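Local atomic coordinates of TetR family transcriptional regulator (PDB entry 5XS9), a protein that probably binds DNA as a dimeric TetR-family repressor controlling biotin-related genes in Mycobacterium smegmatis. Residues Arg83-Ser97 / Val140-Gln152. Sequence-based numbering, arbitrary orientation.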
loop_
_atom_site.group_PDB
_atom_site.type_symbol
_atom_site.label_atom_id
_atom_site.label_comp_id
_atom_site.label_asym_id
_atom_site.label_seq_id
_atom_site.Cartn_x
_atom_site.Cartn_y
_atom_site.Cartn_z
ATOM N N ARG A 83 4.065 -3.978 -11.718
ATOM C CA ARG A 83 2.946 -3.055 -11.700
ATOM C C ARG A 83 1.888 -3.393 -12.790
ATOM O O ARG A 83 0.679 -3.360 -12.565
ATOM C CB ARG A 83 3.468 -1.654 -11.911
ATOM C CG ARG A 83 2.345 -0.643 -12.191
ATOM C CD ARG A 83 2.889 0.714 -12.025
ATOM N NE ARG A 83 1.984 1.709 -12.557
ATOM C CZ ARG A 83 2.039 2.238 -13.766
ATOM N NH1 ARG A 83 2.964 1.889 -14.624
ATOM N NH2 ARG A 83 1.146 3.151 -14.120
ATOM N N ASP A 84 2.368 -3.698 -13.986
ATOM C CA ASP A 84 1.458 -4.032 -15.098
ATOM C C ASP A 84 0.603 -5.267 -14.756
ATOM O O ASP A 84 -0.640 -5.267 -14.949
ATOM C CB ASP A 84 2.229 -4.176 -16.430
ATOM C CG ASP A 84 2.604 -2.775 -17.075
ATOM O OD1 ASP A 84 2.081 -1.621 -16.763
ATOM O OD2 ASP A 84 3.467 -2.855 -17.957
ATOM N N ALA A 85 1.204 -6.271 -14.138
ATOM C CA ALA A 85 0.410 -7.423 -13.713
ATOM C C ALA A 85 -0.622 -7.072 -12.659
ATOM O O ALA A 85 -1.777 -7.523 -12.730
ATOM C CB ALA A 85 1.284 -8.569 -13.285
ATOM N N LEU A 86 -0.282 -6.197 -11.711
ATOM C CA LEU A 86 -1.229 -5.835 -10.712
ATOM C C LEU A 86 -2.397 -5.037 -11.311
ATOM O O LEU A 86 -3.561 -5.200 -10.920
ATOM C CB LEU A 86 -0.591 -4.994 -9.583
ATOM C CG LEU A 86 0.609 -5.619 -8.866
ATOM C CD1 LEU A 86 1.357 -4.589 -8.009
ATOM C CD2 LEU A 86 0.174 -6.855 -8.077
ATOM N N LEU A 87 -2.071 -4.152 -12.246
ATOM C CA LEU A 87 -3.099 -3.317 -12.885
ATOM C C LEU A 87 -4.061 -4.071 -13.816
ATOM O O LEU A 87 -5.087 -3.548 -14.164
ATOM C CB LEU A 87 -2.465 -2.177 -13.657
ATOM C CG LEU A 87 -1.838 -1.135 -12.741
ATOM C CD1 LEU A 87 -1.196 -0.094 -13.649
ATOM C CD2 LEU A 87 -2.816 -0.493 -11.776
ATOM N N SER A 88 -3.706 -5.283 -14.151
ATOM C CA SER A 88 -4.442 -6.146 -15.086
ATOM C C SER A 88 -5.631 -6.779 -14.452
ATOM O O SER A 88 -6.397 -7.350 -15.173
ATOM C CB SER A 88 -3.507 -7.290 -15.610
ATOM O OG SER A 88 -2.575 -6.666 -16.409
ATOM N N HIS A 89 -5.733 -6.800 -13.108
ATOM C CA HIS A 89 -6.878 -7.333 -12.426
ATOM C C HIS A 89 -7.425 -6.366 -11.420
ATOM O O HIS A 89 -6.653 -5.675 -10.781
ATOM C CB HIS A 89 -6.490 -8.618 -11.731
ATOM C CG HIS A 89 -5.933 -9.621 -12.681
ATOM N ND1 HIS A 89 -6.736 -10.440 -13.447
ATOM C CD2 HIS A 89 -4.657 -9.843 -13.095
ATOM C CE1 HIS A 89 -5.982 -11.170 -14.252
ATOM N NE2 HIS A 89 -4.722 -10.804 -14.077
ATOM N N THR A 90 -8.761 -6.301 -11.314
ATOM C CA THR A 90 -9.436 -5.553 -10.276
ATOM C C THR A 90 -8.895 -5.913 -8.847
ATOM O O THR A 90 -8.777 -7.077 -8.450
ATOM C CB THR A 90 -10.934 -5.862 -10.277
ATOM O OG1 THR A 90 -11.443 -5.740 -11.612
ATOM C CG2 THR A 90 -11.763 -4.876 -9.306
ATOM N N ASP A 91 -8.513 -4.882 -8.122
ATOM C CA ASP A 91 -8.007 -4.979 -6.734
ATOM C C ASP A 91 -6.701 -5.811 -6.665
ATOM O O ASP A 91 -6.298 -6.301 -5.626
ATOM C CB ASP A 91 -9.043 -5.477 -5.824
ATOM C CG ASP A 91 -10.238 -4.524 -5.702
ATOM O OD1 ASP A 91 -10.107 -3.278 -5.669
ATOM O OD2 ASP A 91 -11.299 -5.072 -5.542
ATOM N N GLY A 92 -6.008 -5.891 -7.787
ATOM C CA GLY A 92 -4.822 -6.770 -7.879
ATOM C C GLY A 92 -3.673 -6.353 -6.972
ATOM O O GLY A 92 -3.069 -7.200 -6.320
ATOM N N ALA A 93 -3.404 -5.041 -6.897
ATOM C CA ALA A 93 -2.375 -4.605 -6.044
ATOM C C ALA A 93 -2.720 -4.899 -4.578
ATOM O O ALA A 93 -1.862 -5.304 -3.839
ATOM C CB ALA A 93 -2.041 -3.125 -6.276
ATOM N N GLU A 94 -3.961 -4.687 -4.176
ATOM C CA GLU A 94 -4.388 -4.969 -2.791
ATOM C C GLU A 94 -4.291 -6.459 -2.468
ATOM O O GLU A 94 -3.899 -6.851 -1.376
ATOM C CB GLU A 94 -5.845 -4.533 -2.577
ATOM C CG GLU A 94 -6.317 -4.685 -1.158
ATOM C CD GLU A 94 -7.830 -4.386 -1.003
ATOM O OE1 GLU A 94 -8.385 -3.669 -1.855
ATOM O OE2 GLU A 94 -8.456 -4.899 -0.048
ATOM N N LEU A 95 -4.681 -7.272 -3.418
ATOM C CA LEU A 95 -4.706 -8.723 -3.217
ATOM C C LEU A 95 -3.258 -9.210 -3.102
ATOM O O LEU A 95 -2.946 -9.982 -2.192
ATOM C CB LEU A 95 -5.439 -9.398 -4.385
ATOM C CG LEU A 95 -5.797 -10.898 -4.219
ATOM C CD1 LEU A 95 -6.992 -11.286 -5.022
ATOM C CD2 LEU A 95 -4.592 -11.688 -4.666
ATOM N N VAL A 96 -2.362 -8.746 -3.977
ATOM C CA VAL A 96 -0.910 -9.134 -3.886
ATOM C C VAL A 96 -0.254 -8.603 -2.627
ATOM O O VAL A 96 0.505 -9.351 -1.980
ATOM C CB VAL A 96 -0.120 -8.811 -5.123
ATOM C CG1 VAL A 96 1.334 -9.092 -4.927
ATOM C CG2 VAL A 96 -0.717 -9.635 -6.289
ATOM N N SER A 97 -0.605 -7.369 -2.219
ATOM C CA SER A 97 -0.143 -6.844 -0.895
ATOM C C SER A 97 -0.486 -7.725 0.250
ATOM O O SER A 97 0.378 -7.969 1.090
ATOM C CB SER A 97 -0.615 -5.440 -0.562
ATOM O OG SER A 97 -0.211 -4.611 -1.631
ATOM N N VAL A 140 6.396 -0.126 -4.786
ATOM C CA VAL A 140 5.597 -0.522 -5.963
ATOM C C VAL A 140 4.165 -0.868 -5.510
ATOM O O VAL A 140 3.169 -0.487 -6.124
ATOM C CB VAL A 140 6.180 -1.741 -6.675
ATOM C CG1 VAL A 140 5.157 -2.267 -7.730
ATOM C CG2 VAL A 140 7.504 -1.422 -7.274
ATOM N N LEU A 141 4.045 -1.556 -4.398
ATOM C CA LEU A 141 2.739 -1.830 -3.859
ATOM C C LEU A 141 1.948 -0.638 -3.337
ATOM O O LEU A 141 0.724 -0.537 -3.581
ATOM C CB LEU A 141 2.791 -2.981 -2.798
ATOM C CG LEU A 141 3.330 -4.315 -3.246
ATOM C CD1 LEU A 141 3.512 -5.165 -1.977
ATOM C CD2 LEU A 141 2.427 -4.950 -4.258
ATOM N N GLY A 142 2.583 0.272 -2.625
ATOM C CA GLY A 142 1.900 1.501 -2.158
ATOM C C GLY A 142 1.469 2.357 -3.361
ATOM O O GLY A 142 0.338 2.861 -3.441
ATOM N N PHE A 143 2.362 2.489 -4.304
ATOM C CA PHE A 143 2.084 3.280 -5.520
ATOM C C PHE A 143 0.878 2.719 -6.231
ATOM O O PHE A 143 -0.054 3.444 -6.537
ATOM C CB PHE A 143 3.271 3.303 -6.454
ATOM C CG PHE A 143 3.065 4.119 -7.708
ATOM C CD1 PHE A 143 3.567 5.411 -7.774
ATOM C CD2 PHE A 143 2.339 3.628 -8.755
ATOM C CE1 PHE A 143 3.414 6.201 -8.875
ATOM C CE2 PHE A 143 2.148 4.425 -9.910
ATOM C CZ PHE A 143 2.722 5.694 -9.973
ATOM N N THR A 144 0.882 1.429 -6.437
ATOM C CA THR A 144 -0.100 0.762 -7.290
ATOM C C THR A 144 -1.444 0.531 -6.581
ATOM O O THR A 144 -2.465 0.670 -7.230
ATOM C CB THR A 144 0.434 -0.541 -7.891
ATOM O OG1 THR A 144 1.736 -0.313 -8.498
ATOM C CG2 THR A 144 -0.502 -1.022 -8.923
ATOM N N VAL A 145 -1.471 0.270 -5.258
ATOM C CA VAL A 145 -2.700 0.305 -4.531
ATOM C C VAL A 145 -3.348 1.680 -4.664
ATOM O O VAL A 145 -4.555 1.776 -4.851
ATOM C CB VAL A 145 -2.498 -0.066 -3.013
ATOM C CG1 VAL A 145 -3.778 0.173 -2.234
ATOM C CG2 VAL A 145 -2.050 -1.537 -2.865
ATOM N N ASP A 146 -2.578 2.746 -4.518
ATOM C CA ASP A 146 -3.121 4.074 -4.552
ATOM C C ASP A 146 -3.664 4.383 -5.972
ATOM O O ASP A 146 -4.799 4.865 -6.130
ATOM C CB ASP A 146 -2.031 5.048 -4.185
ATOM C CG ASP A 146 -2.482 6.521 -4.233
ATOM O OD1 ASP A 146 -3.026 7.006 -3.271
ATOM O OD2 ASP A 146 -2.255 7.201 -5.237
ATOM N N GLU A 147 -2.876 4.037 -6.983
ATOM C CA GLU A 147 -3.248 4.262 -8.411
ATOM C C GLU A 147 -4.553 3.534 -8.810
ATOM O O GLU A 147 -5.478 4.088 -9.383
ATOM C CB GLU A 147 -2.079 3.851 -9.296
ATOM C CG GLU A 147 -2.327 3.932 -10.796
ATOM C CD GLU A 147 -1.123 3.442 -11.587
ATOM O OE1 GLU A 147 -0.366 2.538 -11.143
ATOM O OE2 GLU A 147 -0.949 3.965 -12.666
ATOM N N GLN A 148 -4.654 2.299 -8.425
ATOM C CA GLN A 148 -5.781 1.464 -8.770
ATOM C C GLN A 148 -7.031 1.802 -7.978
ATOM O O GLN A 148 -8.137 1.793 -8.538
ATOM C CB GLN A 148 -5.310 0.022 -8.650
ATOM C CG GLN A 148 -6.259 -1.048 -9.028
ATOM C CD GLN A 148 -5.533 -2.372 -9.126
ATOM O OE1 GLN A 148 -4.904 -2.841 -8.150
ATOM N NE2 GLN A 148 -5.628 -2.996 -10.286
ATOM N N SER A 149 -6.908 2.179 -6.701
ATOM C CA SER A 149 -8.029 2.703 -6.050
ATOM C C SER A 149 -8.571 3.934 -6.771
ATOM O O SER A 149 -9.773 4.080 -6.897
ATOM C CB SER A 149 -7.724 3.197 -4.635
ATOM O OG SER A 149 -7.199 2.111 -3.985
ATOM N N ARG A 150 -7.712 4.860 -7.096
ATOM C CA ARG A 150 -8.154 6.054 -7.802
ATOM C C ARG A 150 -8.801 5.771 -9.159
ATOM O O ARG A 150 -9.830 6.327 -9.450
ATOM C CB ARG A 150 -7.039 7.061 -7.911
ATOM C CG ARG A 150 -6.681 7.610 -6.531
ATOM C CD ARG A 150 -5.734 8.800 -6.588
ATOM N NE ARG A 150 -4.372 8.408 -6.608
ATOM C CZ ARG A 150 -3.596 8.356 -7.708
ATOM N NH1 ARG A 150 -4.051 8.738 -8.921
ATOM N NH2 ARG A 150 -2.329 7.892 -7.604
ATOM N N LEU A 151 -8.239 4.865 -9.938
ATOM C CA LEU A 151 -8.791 4.522 -11.265
ATOM C C LEU A 151 -10.140 3.846 -11.087
ATOM O O LEU A 151 -11.065 4.133 -11.838
ATOM C CB LEU A 151 -7.852 3.583 -12.061
ATOM C CG LEU A 151 -6.529 4.094 -12.630
ATOM C CD1 LEU A 151 -5.612 2.922 -13.088
ATOM C CD2 LEU A 151 -6.875 5.076 -13.772
ATOM N N GLN A 152 -10.273 2.979 -10.080
ATOM C CA GLN A 152 -11.510 2.189 -9.884
ATOM C C GLN A 152 -12.639 3.085 -9.441
ATOM O O GLN A 152 -13.776 2.909 -9.876
ATOM C CB GLN A 152 -11.358 1.007 -8.902
ATOM C CG GLN A 152 -10.578 -0.106 -9.584
ATOM C CD GLN A 152 -10.121 -1.205 -8.660
ATOM O OE1 GLN A 152 -10.460 -1.255 -7.452
ATOM N NE2 GLN A 152 -9.333 -2.107 -9.224
HETATM O O HOH W 1 -6.231 -1.623 -12.937
HETATM O O HOH W 2 -5.569 -2.704 -5.511
#
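Gln148 reaches from helix 129-155 into the bend before helix 92-101, where its OE1 accepts a hydrogen bond from Ala93 N at 2.9 Å, in the carbonyl plane and nearly straight (N-H...O 167°). Extended, with CG anti to its backbone N (chi1 -177°), it enters a hole formed by Leu86, Leu87, Gly92 and Ala93, and NE2 donates to Leu86 O at 3.1 Å, tilted from that carbonyl's plane. Packing is close beside it: Thr144 CG2 wedges between Leu87 CD2 and Ala93 CB, 3.7 Å from each, and Leu141 fills the next hole, among Leu86, Ala93, Val96 and Ser97. In this all-helical TetR-type regulatory domain, helix 129-155 thus spans the type II turn His89-Gly92; Thr90 OG1 hydrogen-bonds Asp17 O of helix 5-19 and Asp91 OD2 Ile21 N, both within the family's helix-turn-helix region. At the edges water takes over, one molecule bridging Leu87 O to Gln148 NE2, another Glu94 N to Gln148 OE1. Away from the water, the buried Arg83 and Glu147 form a side-on salt bridge, NE to OE1 (2.9 Å) and NH2 to OE2 (2.7 Å), both on syn lone pairs, the guanidinium and carboxylate planes 5° apart; Leu87 CD1 lies over one guanidinium face, offset toward its rim.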